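Side-chain contacts in BauA (Acinetobacter baumannii, PDB 6HCP), which takes up ferric preacinetobactin across the outer membrane as a siderophore receptor of the TonB-dependent family: residues Asn103-Gly108 and Val602-Asn607; Thr125-Thr130 and Ser311-Lys316; Leu229-Gln234 and Val240-Tyr245. All blocks are in the same frame, centred on the assembly; numbering follows the deposited sequence. Where two conformers were deposited one is given.

Contact 1 (Asn103-Gly108 and Val602-Asn607)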
loop_
_atom_site.group_PDB
_atom_site.type_symbol
_atom_site.label_atom_id
_atom_site.label_comp_id
_atom_site.label_asym_id
_atom_site.label_seq_id
_atom_site.Cartn_x
_atom_site.Cartn_y
_atom_site.Cartn_z
ATOM N N ASN A 103 17.337 -7.062 20.143
ATOM C CA ASN A 103 17.542 -5.995 21.117
ATOM C C ASN A 103 16.209 -5.642 21.763
ATOM O O ASN A 103 15.313 -5.120 21.104
ATOM C CB ASN A 103 18.150 -4.745 20.490
ATOM C CG ASN A 103 18.469 -3.680 21.530
ATOM O OD1 ASN A 103 18.988 -4.000 22.592
ATOM N ND2 ASN A 103 18.118 -2.432 21.266
ATOM N N TYR A 104 16.058 -5.957 23.050
ATOM C CA TYR A 104 14.852 -5.578 23.772
ATOM C C TYR A 104 15.171 -5.223 25.236
ATOM O O TYR A 104 16.192 -5.595 25.787
ATOM C CB TYR A 104 13.793 -6.686 23.715
ATOM C CG TYR A 104 14.280 -8.060 24.089
ATOM C CD1 TYR A 104 14.255 -8.508 25.400
ATOM C CD2 TYR A 104 14.718 -8.948 23.123
ATOM C CE1 TYR A 104 14.784 -9.738 25.755
ATOM C CE2 TYR A 104 15.203 -10.202 23.461
ATOM C CZ TYR A 104 15.244 -10.602 24.779
ATOM O OH TYR A 104 15.755 -11.840 25.104
ATOM N N TYR A 105 14.312 -4.366 25.780
ATOM C CA TYR A 105 14.295 -3.946 27.154
ATOM C C TYR A 105 13.045 -4.526 27.822
ATOM O O TYR A 105 11.981 -4.605 27.195
ATOM C CB TYR A 105 14.249 -2.421 27.249
ATOM C CG TYR A 105 15.442 -1.701 26.684
ATOM C CD1 TYR A 105 15.580 -1.511 25.319
ATOM C CD2 TYR A 105 16.326 -1.041 27.520
ATOM C CE1 TYR A 105 16.652 -0.814 24.792
ATOM C CE2 TYR A 105 17.450 -0.408 27.014
ATOM C CZ TYR A 105 17.581 -0.239 25.650
ATOM O OH TYR A 105 18.652 0.438 25.168
ATOM N N ILE A 106 13.166 -4.860 29.109
ATOM C CA ILE A 106 12.044 -5.255 29.945
ATOM C C ILE A 106 12.040 -4.337 31.177
ATOM O O ILE A 106 13.083 -4.147 31.807
ATOM C CB ILE A 106 12.144 -6.752 30.326
ATOM C CG1 ILE A 106 12.290 -7.647 29.086
ATOM C CG2 ILE A 106 10.951 -7.154 31.170
ATOM C CD1 ILE A 106 12.502 -9.111 29.379
ATOM N N ARG A 107 10.883 -3.724 31.465
ATOM C CA ARG A 107 10.739 -2.753 32.543
ATOM C C ARG A 107 11.828 -1.676 32.437
ATOM O O ARG A 107 12.303 -1.140 33.452
ATOM C CB ARG A 107 10.774 -3.450 33.905
ATOM C CG ARG A 107 9.485 -4.198 34.199
ATOM C CD ARG A 107 9.328 -4.622 35.648
ATOM N NE ARG A 107 8.002 -5.163 35.864
ATOM C CZ ARG A 107 7.585 -5.747 36.980
ATOM N NH1 ARG A 107 8.453 -6.082 37.929
ATOM N NH2 ARG A 107 6.316 -6.108 37.066
ATOM N N GLY A 108 12.185 -1.335 31.194
ATOM C CA GLY A 108 13.045 -0.211 30.901
ATOM C C GLY A 108 14.522 -0.483 31.110
ATOM O O GLY A 108 15.328 0.454 31.034
ATOM N N VAL A 602 18.340 6.940 28.335
ATOM C CA VAL A 602 18.265 6.890 26.874
ATOM C C VAL A 602 17.409 5.698 26.428
ATOM O O VAL A 602 17.155 4.753 27.179
ATOM C CB VAL A 602 19.663 6.829 26.234
ATOM C CG1 VAL A 602 20.497 8.068 26.548
ATOM C CG2 VAL A 602 20.392 5.554 26.623
ATOM N N ALA A 603 16.929 5.797 25.183
ATOM C CA ALA A 603 16.518 4.680 24.319
ATOM C C ALA A 603 15.051 4.307 24.543
ATOM O O ALA A 603 14.384 3.894 23.586
ATOM C CB ALA A 603 17.433 3.484 24.478
ATOM N N VAL A 604 14.605 4.279 25.799
ATOM C CA VAL A 604 13.307 3.725 26.142
ATOM C C VAL A 604 12.257 4.828 26.151
ATOM O O VAL A 604 12.520 5.940 26.588
ATOM C CB VAL A 604 13.334 2.970 27.481
ATOM C CG1 VAL A 604 14.157 1.702 27.353
ATOM C CG2 VAL A 604 13.813 3.854 28.619
ATOM N N PRO A 605 11.015 4.518 25.731
ATOM C CA PRO A 605 9.911 5.471 25.812
ATOM C C PRO A 605 9.317 5.460 27.220
ATOM O O PRO A 605 9.332 4.421 27.888
ATOM C CB PRO A 605 8.891 4.919 24.806
ATOM C CG PRO A 605 9.136 3.440 24.811
ATOM C CD PRO A 605 10.627 3.277 25.038
ATOM N N LYS A 606 8.702 6.578 27.617
ATOM C CA LYS A 606 8.017 6.633 28.905
ATOM C C LYS A 606 6.603 6.051 28.815
ATOM O O LYS A 606 6.114 5.506 29.780
ATOM C CB LYS A 606 7.968 8.066 29.428
ATOM C CG LYS A 606 9.335 8.573 29.859
ATOM C CD LYS A 606 9.311 9.987 30.388
ATOM C CE LYS A 606 8.915 10.084 31.836
ATOM N NZ LYS A 606 9.463 11.333 32.412
ATOM N N ASN A 607 5.997 6.102 27.633
ATOM C CA ASN A 607 4.612 5.617 27.470
ATOM C C ASN A 607 4.588 4.553 26.370
ATOM O O ASN A 607 5.065 4.813 25.287
ATOM C CB ASN A 607 3.642 6.751 27.124
ATOM C CG ASN A 607 3.682 7.904 28.119
ATOM O OD1 ASN A 607 3.861 7.687 29.300
ATOM N ND2 ASN A 607 3.278 9.083 27.695
#
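Ala603 and Val604 of the barrel wall meet Tyr105 of the plug, the domain that fills the barrel of a TonB-dependent receptor; segment 602-607 spans an irregular break in strand 599-618, which resumes at Asn607, and the plug segment carries the short strand 105-106. Along the wall segment, Val602 does not reach the plug segment but accepts a weak hydrogen bond at its carbonyl O from Val604 N, which closes a tight bend with Ala603 in the middle. Ala603, whose phi is positive (88°), presents CB to the phenol end of the tyrosine, 3.4 Å from Tyr105 OH, at a slant to the ring. Val604 supplies the rest. Its CB also points at the plug, and one methyl, CG1, lies over a face of the ring in a CH-pi contact, displaced toward the rim and 3.5 Å from Tyr105 CD2. Tyr105 CG is anti to the carbonyl carbon (chi1 -63°), which stands the ring up against the wall. Val604 CG1 also comes closest to Gly108, 4.1 Å from Gly108 O. Leu584 and Pro586 of strand 575-590 pack on the same valine. Pro605 no longer meets 103-108 but packs on Tyr92 of the neighbouring plug strand 91-92, and Lys606 is joined to Leu584 by a backbone hydrogen bond.

Contact 2 (Thr125-Thr130 and Ser311-Lys316). With EDO (1,2-ethanediol), chain J.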
loop_
_atom_site.group_PDB
_atom_site.type_symbol
_atom_site.label_atom_id
_atom_site.label_comp_id
_atom_site.label_asym_id
_atom_site.label_seq_id
_atom_site.Cartn_x
_atom_site.Cartn_y
_atom_site.Cartn_z
ATOM N N THR A 125 21.058 -21.381 25.000
ATOM C CA THR A 125 20.343 -20.749 23.877
ATOM C C THR A 125 21.304 -20.044 22.930
ATOM O O THR A 125 22.422 -19.668 23.290
ATOM C CB THR A 125 19.283 -19.772 24.410
ATOM O OG1 THR A 125 19.883 -18.960 25.419
ATOM C CG2 THR A 125 18.069 -20.465 24.980
ATOM N N PRO A 126 20.876 -19.767 21.678
ATOM C CA PRO A 126 21.705 -19.005 20.748
ATOM C C PRO A 126 22.114 -17.644 21.323
ATOM O O PRO A 126 21.353 -17.040 22.060
ATOM C CB PRO A 126 20.801 -18.882 19.512
ATOM C CG PRO A 126 19.948 -20.119 19.584
ATOM C CD PRO A 126 19.642 -20.275 21.057
ATOM N N PHE A 127 23.323 -17.205 20.985
ATOM C CA PHE A 127 23.963 -16.078 21.666
ATOM C C PHE A 127 23.223 -14.754 21.405
ATOM O O PHE A 127 23.026 -13.982 22.316
ATOM C CB PHE A 127 25.410 -15.964 21.199
ATOM C CG PHE A 127 26.317 -15.192 22.120
ATOM C CD1 PHE A 127 26.806 -15.768 23.283
ATOM C CD2 PHE A 127 26.756 -13.919 21.789
ATOM C CE1 PHE A 127 27.734 -15.092 24.069
ATOM C CE2 PHE A 127 27.650 -13.233 22.594
ATOM C CZ PHE A 127 28.133 -13.819 23.746
ATOM N N TYR A 128 22.812 -14.503 20.155
ATOM C CA TYR A 128 22.362 -13.161 19.756
ATOM C C TYR A 128 20.966 -13.166 19.110
ATOM O O TYR A 128 20.305 -12.126 19.098
ATOM C CB TYR A 128 23.352 -12.531 18.781
ATOM C CG TYR A 128 24.554 -11.866 19.384
ATOM C CD1 TYR A 128 24.523 -11.273 20.639
ATOM C CD2 TYR A 128 25.760 -11.879 18.708
ATOM C CE1 TYR A 128 25.625 -10.606 21.149
ATOM C CE2 TYR A 128 26.856 -11.174 19.172
ATOM C CZ TYR A 128 26.807 -10.589 20.423
ATOM O OH TYR A 128 27.913 -9.954 20.882
ATOM N N ARG A 129 20.574 -14.253 18.436
ATOM C CA ARG A 129 19.217 -14.317 17.864
ATOM C C ARG A 129 18.751 -15.767 17.832
ATOM O O ARG A 129 19.506 -16.640 17.456
ATOM C CB ARG A 129 19.180 -13.703 16.457
ATOM C CG ARG A 129 17.824 -13.803 15.755
ATOM C CD ARG A 129 17.554 -12.582 14.882
ATOM N NE ARG A 129 18.594 -12.390 13.898
ATOM C CZ ARG A 129 19.304 -11.288 13.736
ATOM N NH1 ARG A 129 18.872 -10.119 14.211
ATOM N NH2 ARG A 129 20.378 -11.355 12.971
ATOM N N THR A 130 17.500 -15.979 18.245
ATOM C CA THR A 130 16.909 -17.276 18.351
ATOM C C THR A 130 15.642 -17.329 17.494
ATOM O O THR A 130 14.651 -16.688 17.824
ATOM C CB THR A 130 16.617 -17.641 19.818
ATOM O OG1 THR A 130 17.863 -17.658 20.517
ATOM C CG2 THR A 130 15.944 -18.990 19.948
ATOM N N SER A 311 27.066 -25.378 25.150
ATOM C CA SER A 311 26.793 -24.789 23.880
ATOM C C SER A 311 28.067 -24.152 23.356
ATOM O O SER A 311 28.995 -23.863 24.120
ATOM C CB SER A 311 25.644 -23.787 23.960
ATOM O OG SER A 311 26.022 -22.631 24.691
ATOM N N THR A 312 28.093 -23.932 22.043
ATOM C CA THR A 312 29.145 -23.205 21.403
ATOM C C THR A 312 28.515 -22.152 20.490
ATOM O O THR A 312 27.518 -22.414 19.843
ATOM C CB THR A 312 30.065 -24.128 20.590
ATOM O OG1 THR A 312 29.229 -24.710 19.591
ATOM C CG2 THR A 312 30.727 -25.205 21.427
ATOM N N THR A 313 29.188 -21.016 20.406
ATOM C CA THR A 313 28.844 -19.920 19.533
ATOM C C THR A 313 30.069 -19.567 18.701
ATOM O O THR A 313 31.153 -19.410 19.239
ATOM C CB THR A 313 28.406 -18.692 20.337
ATOM O OG1 THR A 313 27.234 -19.048 21.067
ATOM C CG2 THR A 313 28.197 -17.472 19.463
ATOM N N GLU A 314 29.867 -19.386 17.393
ATOM C CA GLU A 314 30.876 -18.818 16.522
ATOM C C GLU A 314 30.261 -17.619 15.806
ATOM O O GLU A 314 29.298 -17.796 15.062
ATOM C CB GLU A 314 31.356 -19.860 15.502
ATOM C CG GLU A 314 32.007 -21.083 16.132
ATOM C CD GLU A 314 32.394 -22.166 15.131
ATOM O OE1 GLU A 314 32.213 -21.944 13.927
ATOM O OE2 GLU A 314 32.969 -23.172 15.556
ATOM N N TYR A 315 30.784 -16.429 16.114
ATOM C CA TYR A 315 30.297 -15.163 15.614
ATOM C C TYR A 315 31.332 -14.568 14.675
ATOM O O TYR A 315 32.495 -14.457 15.040
ATOM C CB TYR A 315 30.028 -14.188 16.757
ATOM C CG TYR A 315 29.556 -12.821 16.337
ATOM C CD1 TYR A 315 28.211 -12.556 16.103
ATOM C CD2 TYR A 315 30.435 -11.759 16.274
ATOM C CE1 TYR A 315 27.778 -11.281 15.769
ATOM C CE2 TYR A 315 30.016 -10.477 15.944
ATOM C CZ TYR A 315 28.683 -10.241 15.665
ATOM O OH TYR A 315 28.278 -8.971 15.362
ATOM N N LYS A 316 30.851 -14.015 13.557
ATOM C CA LYS A 316 31.693 -13.304 12.614
ATOM C C LYS A 316 30.946 -12.090 12.056
ATOM O O LYS A 316 29.778 -12.185 11.709
ATOM C CB LYS A 316 32.077 -14.236 11.458
ATOM C CG LYS A 316 32.948 -15.431 11.839
ATOM C CD LYS A 316 33.206 -16.333 10.629
ATOM C CE LYS A 316 34.278 -17.372 10.870
ATOM N NZ LYS A 316 33.906 -18.232 12.008
HETATM C C1 EDO J . 29.522 -7.373 19.147
HETATM O O1 EDO J . 30.231 -6.604 20.120
HETATM C C2 EDO J . 29.009 -6.414 18.087
HETATM O O2 EDO J . 29.500 -6.754 16.783
#
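The backbones of Phe127 and Thr313 come closest here, with their CA atoms 6.6 Å apart; segment 125-130 is an irregular loop and 311-316 a regular beta strand, part of 302-318, and no hydrogen bond joins them directly. Thr313 sends its side chain toward the loop and meets Phe127 with both branches: OG1 and CG2 each lie 3.6 Å from Phe127 CB, the two side chains crossing at about a right angle. The threonine hydroxyl is hydrogen-bonded to Asp287, whose OD1 also accepts the backbone N-H of Phe127, a second link between loop and wall. This is the plug resting on the inner surface of the barrel, as in other TonB-dependent receptors, through the loop that follows strand 121-122 and precedes strand 135-142 in the chain. Next along, Tyr128 and Tyr315 form an offset edge-to-face pair, their planes at 78° and centroids 5.2 Å apart. The CD2-CE2 edge of Tyr128 is directed at one face of Tyr315, and Tyr128 CE2 approaches Tyr315 CE1 to 3.5 Å. Within the loop, Phe127 CD2 lies over the centre of a face of the Tyr128 ring. Beyond the pair, Tyr315 OH accepts a hydrogen bond of 2.9 Å from O2 of a 1,2-ethanediol, probably from the crystallisation liquor, which also binds Arg256.

Contact 3 (Leu229-Gln234 and Val240-Tyr245)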
loop_
_atom_site.group_PDB
_atom_site.type_symbol
_atom_site.label_atom_id
_atom_site.label_comp_id
_atom_site.label_asym_id
_atom_site.label_seq_id
_atom_site.Cartn_x
_atom_site.Cartn_y
_atom_site.Cartn_z
ATOM N N LEU A 229 16.253 -31.544 18.395
ATOM C CA LEU A 229 15.805 -32.833 18.880
ATOM C C LEU A 229 15.381 -32.676 20.336
ATOM O O LEU A 229 16.123 -32.084 21.123
ATOM C CB LEU A 229 16.960 -33.828 18.752
ATOM C CG LEU A 229 16.642 -35.257 19.179
ATOM C CD1 LEU A 229 15.624 -35.873 18.232
ATOM C CD2 LEU A 229 17.914 -36.085 19.222
ATOM N N GLY A 230 14.148 -33.090 20.633
ATOM C CA GLY A 230 13.635 -33.185 22.002
ATOM C C GLY A 230 13.284 -34.629 22.344
ATOM O O GLY A 230 12.453 -35.233 21.663
ATOM N N LEU A 231 14.058 -35.229 23.258
ATOM C CA LEU A 231 13.878 -36.628 23.697
ATOM C C LEU A 231 13.427 -36.626 25.152
ATOM O O LEU A 231 13.932 -35.859 25.960
ATOM C CB LEU A 231 15.187 -37.408 23.572
ATOM C CG LEU A 231 15.940 -37.246 22.259
ATOM C CD1 LEU A 231 17.310 -37.901 22.341
ATOM C CD2 LEU A 231 15.139 -37.816 21.101
ATOM N N ASP A 232 12.550 -37.561 25.503
ATOM C CA ASP A 232 12.166 -37.700 26.874
ATOM C C ASP A 232 11.891 -39.174 27.206
ATOM O O ASP A 232 11.535 -39.983 26.331
ATOM C CB ASP A 232 10.945 -36.852 27.212
ATOM C CG ASP A 232 9.638 -37.427 26.685
ATOM O OD1 ASP A 232 9.381 -37.239 25.490
ATOM O OD2 ASP A 232 8.812 -37.871 27.522
ATOM N N TRP A 233 12.087 -39.493 28.484
ATOM C CA TRP A 233 11.710 -40.782 29.082
ATOM C C TRP A 233 10.948 -40.519 30.377
ATOM O O TRP A 233 11.424 -39.791 31.251
ATOM C CB TRP A 233 12.945 -41.660 29.311
ATOM C CG TRP A 233 12.657 -42.842 30.186
ATOM C CD1 TRP A 233 11.926 -43.944 29.849
ATOM C CD2 TRP A 233 12.984 -42.994 31.581
ATOM N NE1 TRP A 233 11.789 -44.775 30.929
ATOM C CE2 TRP A 233 12.442 -44.230 32.001
ATOM C CE3 TRP A 233 13.703 -42.230 32.509
ATOM C CZ2 TRP A 233 12.579 -44.704 33.304
ATOM C CZ3 TRP A 233 13.856 -42.709 33.795
ATOM C CH2 TRP A 233 13.296 -43.928 34.186
ATOM N N GLN A 234 9.716 -41.024 30.446
ATOM C CA GLN A 234 8.881 -40.909 31.626
ATOM C C GLN A 234 8.858 -42.266 32.338
ATOM O O GLN A 234 8.272 -43.216 31.832
ATOM C CB GLN A 234 7.445 -40.515 31.287
ATOM C CG GLN A 234 7.327 -39.298 30.389
ATOM C CD GLN A 234 7.952 -38.068 31.004
ATOM O OE1 GLN A 234 7.688 -37.706 32.151
ATOM N NE2 GLN A 234 8.833 -37.446 30.241
ATOM N N VAL A 240 13.648 -38.246 32.426
ATOM C CA VAL A 240 14.816 -37.654 31.776
ATOM C C VAL A 240 14.360 -36.919 30.509
ATOM O O VAL A 240 13.496 -37.407 29.790
ATOM C CB VAL A 240 15.883 -38.698 31.432
ATOM C CG1 VAL A 240 17.042 -38.080 30.678
ATOM C CG2 VAL A 240 16.367 -39.410 32.690
ATOM N N PHE A 241 14.903 -35.712 30.308
ATOM C CA PHE A 241 14.627 -34.868 29.126
ATOM C C PHE A 241 15.960 -34.454 28.508
ATOM O O PHE A 241 16.825 -33.955 29.200
ATOM C CB PHE A 241 13.853 -33.608 29.523
ATOM C CG PHE A 241 12.552 -33.852 30.227
ATOM C CD1 PHE A 241 11.377 -33.980 29.514
ATOM C CD2 PHE A 241 12.494 -33.915 31.607
ATOM C CE1 PHE A 241 10.172 -34.166 30.166
ATOM C CE2 PHE A 241 11.283 -34.077 32.256
ATOM C CZ PHE A 241 10.138 -34.271 31.531
ATOM N N VAL A 242 16.128 -34.703 27.207
ATOM C CA VAL A 242 17.312 -34.312 26.498
ATOM C C VAL A 242 16.899 -33.402 25.337
ATOM O O VAL A 242 15.925 -33.688 24.634
ATOM C CB VAL A 242 18.093 -35.536 25.998
ATOM C CG1 VAL A 242 19.276 -35.142 25.136
ATOM C CG2 VAL A 242 18.534 -36.428 27.146
ATOM N N ASP A 243 17.660 -32.330 25.137
ATOM C CA ASP A 243 17.442 -31.384 24.037
ATOM C C ASP A 243 18.781 -31.099 23.364
ATOM O O ASP A 243 19.820 -30.979 24.018
ATOM C CB ASP A 243 16.798 -30.097 24.568
ATOM C CG ASP A 243 15.432 -30.315 25.175
ATOM O OD1 ASP A 243 14.440 -30.336 24.406
ATOM O OD2 ASP A 243 15.356 -30.484 26.415
ATOM N N ALA A 244 18.762 -30.992 22.038
ATOM C CA ALA A 244 19.930 -30.567 21.299
ATOM C C ALA A 244 19.493 -29.784 20.058
ATOM O O ALA A 244 18.456 -30.085 19.470
ATOM C CB ALA A 244 20.772 -31.752 20.905
ATOM N N TYR A 245 20.335 -28.844 19.626
ATOM C CA TYR A 245 20.029 -28.096 18.423
ATOM C C TYR A 245 21.313 -27.622 17.768
ATOM O O TYR A 245 22.370 -27.485 18.405
ATOM C CB TYR A 245 19.091 -26.938 18.759
ATOM C CG TYR A 245 19.797 -25.773 19.404
ATOM C CD1 TYR A 245 20.447 -24.829 18.638
ATOM C CD2 TYR A 245 19.950 -25.713 20.776
ATOM C CE1 TYR A 245 21.198 -23.816 19.214
ATOM C CE2 TYR A 245 20.665 -24.687 21.372
ATOM C CZ TYR A 245 21.293 -23.734 20.591
ATOM O OH TYR A 245 22.045 -22.744 21.161
HETATM O O HOH W 1 14.791 -29.618 21.840
#
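A beta hairpin of the transmembrane barrel is formed by strands 221-234 and 238-252, and the contact takes in the part of its ladder nearest the turn. The two short segments run antiparallel, with axes 4.6 Å apart at closest approach. Leu229 with Ala244, Leu231 with Val242 and Trp233 with Val240 are hydrogen-bonded pairs, each joined by two N-H...O bonds. The bonds of the middle pair are nearly straight at hydrogen, 170° for Leu231 N to Val242 O. Gly230 with Asp243 and Asp232 with Phe241 are the non-hydrogen-bonded pairs, where CA-H...O contacts fill the intervals, among them Asp232 CA to Val240 O at 3.2 Å.

The leucines, valines, Trp233 and Ala244 share one face. There Val240 CG2 sits at the edge of the indole, 3.9 Å from Trp233 CE3, and Leu231 CB faces Val242 CB at 4.2 Å. The other face carries Asp232, Asp243 and Phe241. Gln234 is bent at chi2 (-60°), which folds its amide back toward the strand; Gln234 NE2 donates to Asp232 OD2 over 2.8 Å, reaching the anti side of the carboxylate somewhat out of its plane. The same NE2 lies 3.5 Å from Phe241 CE1, with amide and ring planes 49° apart. Asp232 OD2 also takes a salt bridge from Arg195, so two donors hold that oxygen. A water bridges the strands farther along, donating to Leu229 O and, at 2.7 Å, to Asp243 OD1, beside the place where Gly230 has no side chain.

On the flanks, strand 202-212 pairs with 221-234 and strand 282-297 with 238-252. Arg293 of the latter flank, 282-297, makes a cation-pi contact with Phe241, and Asp243 reaches inward to Tyr167 and Thr165.

Contacts 1 and 2 both join the plug to the barrel wall, through different plug segments and distant wall strands, whereas contact 3 lies within the wall itself. The centres of contacts 1 and 2 are about 24 Å apart and on opposite sides of the chain's centre, though their nearest atoms approach to about 6 Å. Contact 3 is remote from contact 1, with about 36 Å between centres, but touches contact 2: Tyr245 OH packs 3.2 Å from Pro126 N, and the same hydroxyl is hydrogen-bonded to Ile124 O. Tyr245 thus brings the hairpin against plug loop 125-130. Besides the 1,2-ethanediol on Tyr315 in contact 2, a bound 1,2-ethanediol lies about 5 Å from the Phe241 side chain in contact 3.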